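Local coordinates for protein 4'-phospho-dehydrooxetanocin synthase (Bacillus megaterium, PDB 5UL3) that catalyses the cobalamin-dependent, radical S-adenosylmethionine oxidative ring contraction of dAMP to an oxetane aldehyde on the way to oxetanocin A, at residues M630-H633 and R634-H638; N723-K726 and R727-D731. All blocks are in the same frame, centred on the assembly; numbering follows the deposited sequence.

Interaction 1 (M630-H633 and R634-H638); sequences METH and REISH. With EDO (1,2-ethanediol), chain T; EDO (1,2-ethanediol), chain H.
Over one face of the His633 imidazole ring lies the hydroxyl of Ser637, one helical turn on; OG stands 3.4 Å above the ring plane, displaced toward the rim, and is 3.5 Å from NE2. The guanidinium of Arg634 is met at its edge by a 1,2-ethanediol, probably from the crystallisation liquor, which it clasps with NE to O1 and NH2 to O2, each bond 2.8 Å long. O1 of a second ethanediol lies at the edge of the His638 ring, in its plane, hydrogen-bonded to ND1 at 2.7 Å, while Glu494 holds the other ring nitrogen, NE2, and Tyr534 stacks on the ring. Arg634 meets its diol through a bend at chi3 (-65°) that turns the guanidinium off an otherwise extended chain; NH1 is taken by the carbonyl of Val537.

All of this hangs on consecutive turns of helix 620-648, consistent with the C-terminal helix bundle, where i to i+4 backbone bonds run from Met630 O to Arg634 N through His633 O to Ser637 N. The last carbonyl is gripped twice. Ser637 N and Ser637 OG approach His633 O from opposite faces of its plane, the hydroxyl at 3.0 Å and 39° above that plane. Placed anti to its own carbonyl carbon (chi1 -64°), this OG folds back along the helix, and it also accepts from the indole NE1 of Trp600, so a buried hydroxyl is both donor and acceptor.

Thr632 and Ile636 make the apolar pair: CG2 meets CD1 at 3.8 Å, methyl against methyl, while Thr632 OG1 turns back to the carbonyl of Ser628. Ile636 also packs on Trp600 of helix 588-617 and Ile696 of helix 683-709.

Interaction 2 (N723-K726 and R727-D731); sequences NTLK and RWFSD
Leu725 and Phe729 touch on the packed side of helix 720-730. The CB of Leu725 lies 4.2 Å from CE2 of the phenyl ring, and CD2 of that ring comes within 3.1 Å of the Leu725 carbonyl oxygen. The first torsion of Phe729 (chi1 -67°) sets CG beside its own backbone N, which swings the ring back along the helix toward Leu725. The same oxygen accepts the backbone N of Phe729 at 3.0 Å, one of four successive i to i+4 bonds in this final helix of the chain. Trp728 is buried on helices 588-617 and 683-709, and its NE1 donates to Asn604 OD1; Thr724 OG1 turns back to the carbonyl of Arg720, and its side chain rests on Val607 and Thr610.

The other side is loose. Lys726 runs out fully extended into solvent, its close contacts stopping at CB and CG. Arg727, likewise exposed, has CB 3.6 Å from Asn723 O, and a bend at chi3 carries the guanidinium on, with that oxygen oblique to it. Arg727 O serves two donors, Ser730 OG at 3.2 Å and Asp731 N at 2.9 Å.

Chemically the helix is amphipathic: apolar packing of Leu725 and Trp728, one indole hydrogen bond and a cation-pi contact between Phe729 and Arg702 fix one face against helices 588-617 and 683-709, while the charged chains of Lys726 and Arg727 lie on the exposed one.

In the fold
Both contacts lie within single helices of what is probably the C-terminal helix bundle. Interaction 1 comes first along the chain, on helix 620-648, and interaction 2 follows on helix 720-730, the last helix; their centres lie 19 Å apart and their nearest atoms about 8 Å, without touching. What joins them is shared neighbours: both pack on helices 588-617 and 683-709, and Met697 of helix 683-709 is touched by both His633 and Trp728. These two helices thus bridge the contacts. Both contacts lie away from the cofactor and S-adenosylmethionine sites and belong to the packing of the bundle.

Interaction 1 (M630-H633 and R634-H638)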
loop_
_atom_site.group_PDB
_atom_site.type_symbol
_atom_site.label_atom_id
_atom_site.label_comp_id
_atom_site.label_asym_id
_atom_site.label_seq_id
_atom_site.Cartn_x
_atom_site.Cartn_y
_atom_site.Cartn_z
ATOM N N MET A 630 -2.937 -23.095 12.582
ATOM C CA MET A 630 -3.526 -21.860 12.071
ATOM C C MET A 630 -4.818 -22.125 11.309
ATOM O O MET A 630 -5.782 -21.364 11.441
ATOM C CB MET A 630 -2.506 -21.124 11.205
ATOM C CG MET A 630 -1.467 -20.398 12.043
ATOM S SD MET A 630 -0.191 -19.593 11.056
ATOM C CE MET A 630 0.768 -20.997 10.638
ATOM N N GLU A 631 -4.867 -23.198 10.508
ATOM C CA GLU A 631 -6.112 -23.544 9.821
ATOM C C GLU A 631 -7.217 -23.863 10.811
ATOM O O GLU A 631 -8.374 -23.476 10.616
ATOM C CB GLU A 631 -5.912 -24.753 8.907
ATOM C CG GLU A 631 -4.937 -24.567 7.756
ATOM C CD GLU A 631 -4.773 -25.855 6.967
ATOM O OE1 GLU A 631 -4.537 -26.914 7.596
ATOM O OE2 GLU A 631 -4.918 -25.816 5.731
ATOM N N THR A 632 -6.886 -24.624 11.858
ATOM C CA THR A 632 -7.890 -25.001 12.835
ATOM C C THR A 632 -8.398 -23.782 13.590
ATOM O O THR A 632 -9.609 -23.647 13.820
ATOM C CB THR A 632 -7.294 -26.046 13.782
ATOM O OG1 THR A 632 -6.947 -27.192 13.004
ATOM C CG2 THR A 632 -8.299 -26.448 14.840
ATOM N N HIS A 633 -7.486 -22.891 13.978
ATOM C CA HIS A 633 -7.871 -21.649 14.645
ATOM C C HIS A 633 -8.845 -20.835 13.799
ATOM O O HIS A 633 -9.851 -20.326 14.311
ATOM C CB HIS A 633 -6.626 -20.822 14.944
ATOM C CG HIS A 633 -6.914 -19.412 15.349
ATOM N ND1 HIS A 633 -6.546 -18.327 14.581
ATOM C CD2 HIS A 633 -7.523 -18.906 16.447
ATOM C CE1 HIS A 633 -6.921 -17.215 15.191
ATOM N NE2 HIS A 633 -7.513 -17.541 16.327
ATOM N N ARG A 634 -8.556 -20.698 12.504
ATOM C CA ARG A 634 -9.448 -19.951 11.618
ATOM C C ARG A 634 -10.819 -20.602 11.559
ATOM O O ARG A 634 -11.849 -19.922 11.593
ATOM C CB ARG A 634 -8.835 -19.867 10.218
ATOM C CG ARG A 634 -9.730 -19.168 9.197
ATOM C CD ARG A 634 -9.155 -19.341 7.786
ATOM N NE ARG A 634 -7.865 -18.673 7.601
ATOM C CZ ARG A 634 -7.721 -17.416 7.189
ATOM N NH1 ARG A 634 -8.792 -16.649 6.920
ATOM N NH2 ARG A 634 -6.502 -16.924 7.036
ATOM N N GLU A 635 -10.842 -21.925 11.454
ATOM C CA GLU A 635 -12.089 -22.672 11.452
ATOM C C GLU A 635 -12.868 -22.439 12.745
ATOM O O GLU A 635 -14.067 -22.130 12.722
ATOM C CB GLU A 635 -11.732 -24.146 11.248
ATOM C CG GLU A 635 -12.834 -25.127 11.025
ATOM C CD GLU A 635 -12.258 -26.500 10.709
ATOM O OE1 GLU A 635 -11.719 -26.668 9.596
ATOM O OE2 GLU A 635 -12.294 -27.389 11.586
ATOM N N ILE A 636 -12.188 -22.540 13.891
ATOM C CA ILE A 636 -12.854 -22.321 15.175
ATOM C C ILE A 636 -13.372 -20.891 15.270
ATOM O O ILE A 636 -14.463 -20.645 15.797
ATOM C CB ILE A 636 -11.903 -22.648 16.344
ATOM C CG1 ILE A 636 -11.497 -24.125 16.333
ATOM C CG2 ILE A 636 -12.549 -22.286 17.679
ATOM C CD1 ILE A 636 -10.340 -24.423 17.321
ATOM N N SER A 637 -12.601 -19.928 14.755
ATOM C CA SER A 637 -13.028 -18.530 14.786
ATOM C C SER A 637 -14.239 -18.292 13.890
ATOM O O SER A 637 -15.124 -17.502 14.241
ATOM C CB SER A 637 -11.874 -17.615 14.366
ATOM O OG SER A 637 -10.804 -17.700 15.299
ATOM N N HIS A 638 -14.288 -18.935 12.721
ATOM C CA HIS A 638 -15.468 -18.780 11.876
ATOM C C HIS A 638 -16.708 -19.327 12.571
ATOM O O HIS A 638 -17.761 -18.675 12.612
ATOM C CB HIS A 638 -15.290 -19.485 10.532
ATOM C CG HIS A 638 -16.558 -19.532 9.738
ATOM N ND1 HIS A 638 -16.983 -18.473 8.964
ATOM C CD2 HIS A 638 -17.530 -20.473 9.656
ATOM C CE1 HIS A 638 -18.152 -18.771 8.418
ATOM N NE2 HIS A 638 -18.507 -19.978 8.824
HETATM C C1 EDO T . -4.396 -20.612 7.734
HETATM O O1 EDO T . -5.775 -20.566 7.331
HETATM C C2 EDO T . -3.708 -19.334 7.304
HETATM O O2 EDO T . -4.249 -18.258 8.063
HETATM C C1 EDO H . -15.665 -15.177 9.117
HETATM O O1 EDO H . -15.494 -16.369 8.340
HETATM C C2 EDO H . -15.047 -14.026 8.321
HETATM O O2 EDO H . -15.292 -12.811 9.019
#

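Interaction 2 (N723-K726 and R727-D731)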
loop_
_atom_site.group_PDB
_atom_site.type_symbol
_atom_site.label_atom_id
_atom_site.label_comp_id
_atom_site.label_asym_id
_atom_site.label_seq_id
_atom_site.Cartn_x
_atom_site.Cartn_y
_atom_site.Cartn_z
ATOM N N ASN A 723 5.485 -19.912 27.097
ATOM C CA ASN A 723 4.983 -18.840 27.957
ATOM C C ASN A 723 3.580 -18.402 27.550
ATOM O O ASN A 723 2.710 -18.223 28.410
ATOM C CB ASN A 723 5.933 -17.640 27.936
ATOM C CG ASN A 723 7.271 -17.930 28.605
ATOM O OD1 ASN A 723 7.390 -18.848 29.417
ATOM N ND2 ASN A 723 8.283 -17.138 28.267
ATOM N N THR A 724 3.336 -18.199 26.248
ATOM C CA THR A 724 2.001 -17.759 25.847
ATOM C C THR A 724 0.955 -18.856 26.037
ATOM O O THR A 724 -0.191 -18.554 26.385
ATOM C CB THR A 724 1.989 -17.245 24.395
ATOM O OG1 THR A 724 2.403 -18.277 23.482
ATOM C CG2 THR A 724 2.896 -16.019 24.252
ATOM N N LEU A 725 1.315 -20.127 25.835
ATOM C CA LEU A 725 0.363 -21.199 26.122
ATOM C C LEU A 725 -0.014 -21.209 27.602
ATOM O O LEU A 725 -1.200 -21.278 27.954
ATOM C CB LEU A 725 0.945 -22.557 25.711
ATOM C CG LEU A 725 0.968 -22.960 24.230
ATOM C CD1 LEU A 725 1.767 -24.272 24.089
ATOM C CD2 LEU A 725 -0.440 -23.130 23.714
ATOM N N LYS A 726 0.987 -21.133 28.484
ATOM C CA LYS A 726 0.719 -21.164 29.921
ATOM C C LYS A 726 -0.227 -20.041 30.322
ATOM O O LYS A 726 -1.197 -20.262 31.060
ATOM C CB LYS A 726 2.034 -21.057 30.701
ATOM C CG LYS A 726 1.858 -21.132 32.213
ATOM C CD LYS A 726 3.206 -21.014 32.907
ATOM C CE LYS A 726 3.064 -21.348 34.398
ATOM N NZ LYS A 726 4.370 -21.298 35.113
ATOM N N ARG A 727 0.032 -18.832 29.822
ATOM C CA ARG A 727 -0.846 -17.701 30.092
ATOM C C ARG A 727 -2.240 -17.928 29.521
ATOM O O ARG A 727 -3.243 -17.634 30.186
ATOM C CB ARG A 727 -0.226 -16.428 29.515
ATOM C CG ARG A 727 -0.931 -15.146 29.911
ATOM C CD ARG A 727 -0.171 -13.948 29.362
ATOM N NE ARG A 727 1.265 -14.165 29.504
ATOM C CZ ARG A 727 1.968 -13.848 30.587
ATOM N NH1 ARG A 727 3.270 -14.099 30.627
ATOM N NH2 ARG A 727 1.369 -13.279 31.627
ATOM N N TRP A 728 -2.329 -18.457 28.294
ATOM C CA TRP A 728 -3.638 -18.694 27.679
ATOM C C TRP A 728 -4.498 -19.608 28.546
ATOM O O TRP A 728 -5.675 -19.317 28.806
ATOM C CB TRP A 728 -3.483 -19.293 26.278
ATOM C CG TRP A 728 -4.784 -19.238 25.495
ATOM C CD1 TRP A 728 -5.172 -18.260 24.620
ATOM C CD2 TRP A 728 -5.871 -20.173 25.555
ATOM N NE1 TRP A 728 -6.428 -18.535 24.122
ATOM C CE2 TRP A 728 -6.881 -19.701 24.680
ATOM C CE3 TRP A 728 -6.091 -21.364 26.255
ATOM C CZ2 TRP A 728 -8.081 -20.383 24.485
ATOM C CZ3 TRP A 728 -7.287 -22.036 26.063
ATOM C CH2 TRP A 728 -8.266 -21.544 25.187
ATOM N N PHE A 729 -3.930 -20.732 28.993
ATOM C CA PHE A 729 -4.698 -21.656 29.822
ATOM C C PHE A 729 -5.147 -20.982 31.110
ATOM O O PHE A 729 -6.301 -21.135 31.526
ATOM C CB PHE A 729 -3.876 -22.916 30.113
ATOM C CG PHE A 729 -3.615 -23.760 28.884
ATOM C CD1 PHE A 729 -4.666 -24.134 28.055
ATOM C CD2 PHE A 729 -2.317 -24.145 28.545
ATOM C CE1 PHE A 729 -4.447 -24.899 26.917
ATOM C CE2 PHE A 729 -2.085 -24.914 27.412
ATOM C CZ PHE A 729 -3.151 -25.289 26.594
ATOM N N SER A 730 -4.265 -20.196 31.732
ATOM C CA SER A 730 -4.630 -19.543 32.984
ATOM C C SER A 730 -5.646 -18.426 32.780
ATOM O O SER A 730 -6.345 -18.064 33.732
ATOM C CB SER A 730 -3.385 -18.992 33.681
ATOM O OG SER A 730 -3.220 -17.618 33.399
ATOM N N ASP A 731 -5.750 -17.875 31.572
ATOM C CA ASP A 731 -6.690 -16.793 31.296
ATOM C C ASP A 731 -8.031 -17.271 30.764
ATOM O O ASP A 731 -8.863 -16.429 30.404
ATOM C CB ASP A 731 -6.083 -15.804 30.293
ATOM C CG ASP A 731 -4.949 -15.003 30.886
ATOM O OD1 ASP A 731 -4.883 -14.910 32.128
ATOM O OD2 ASP A 731 -4.123 -14.467 30.121
#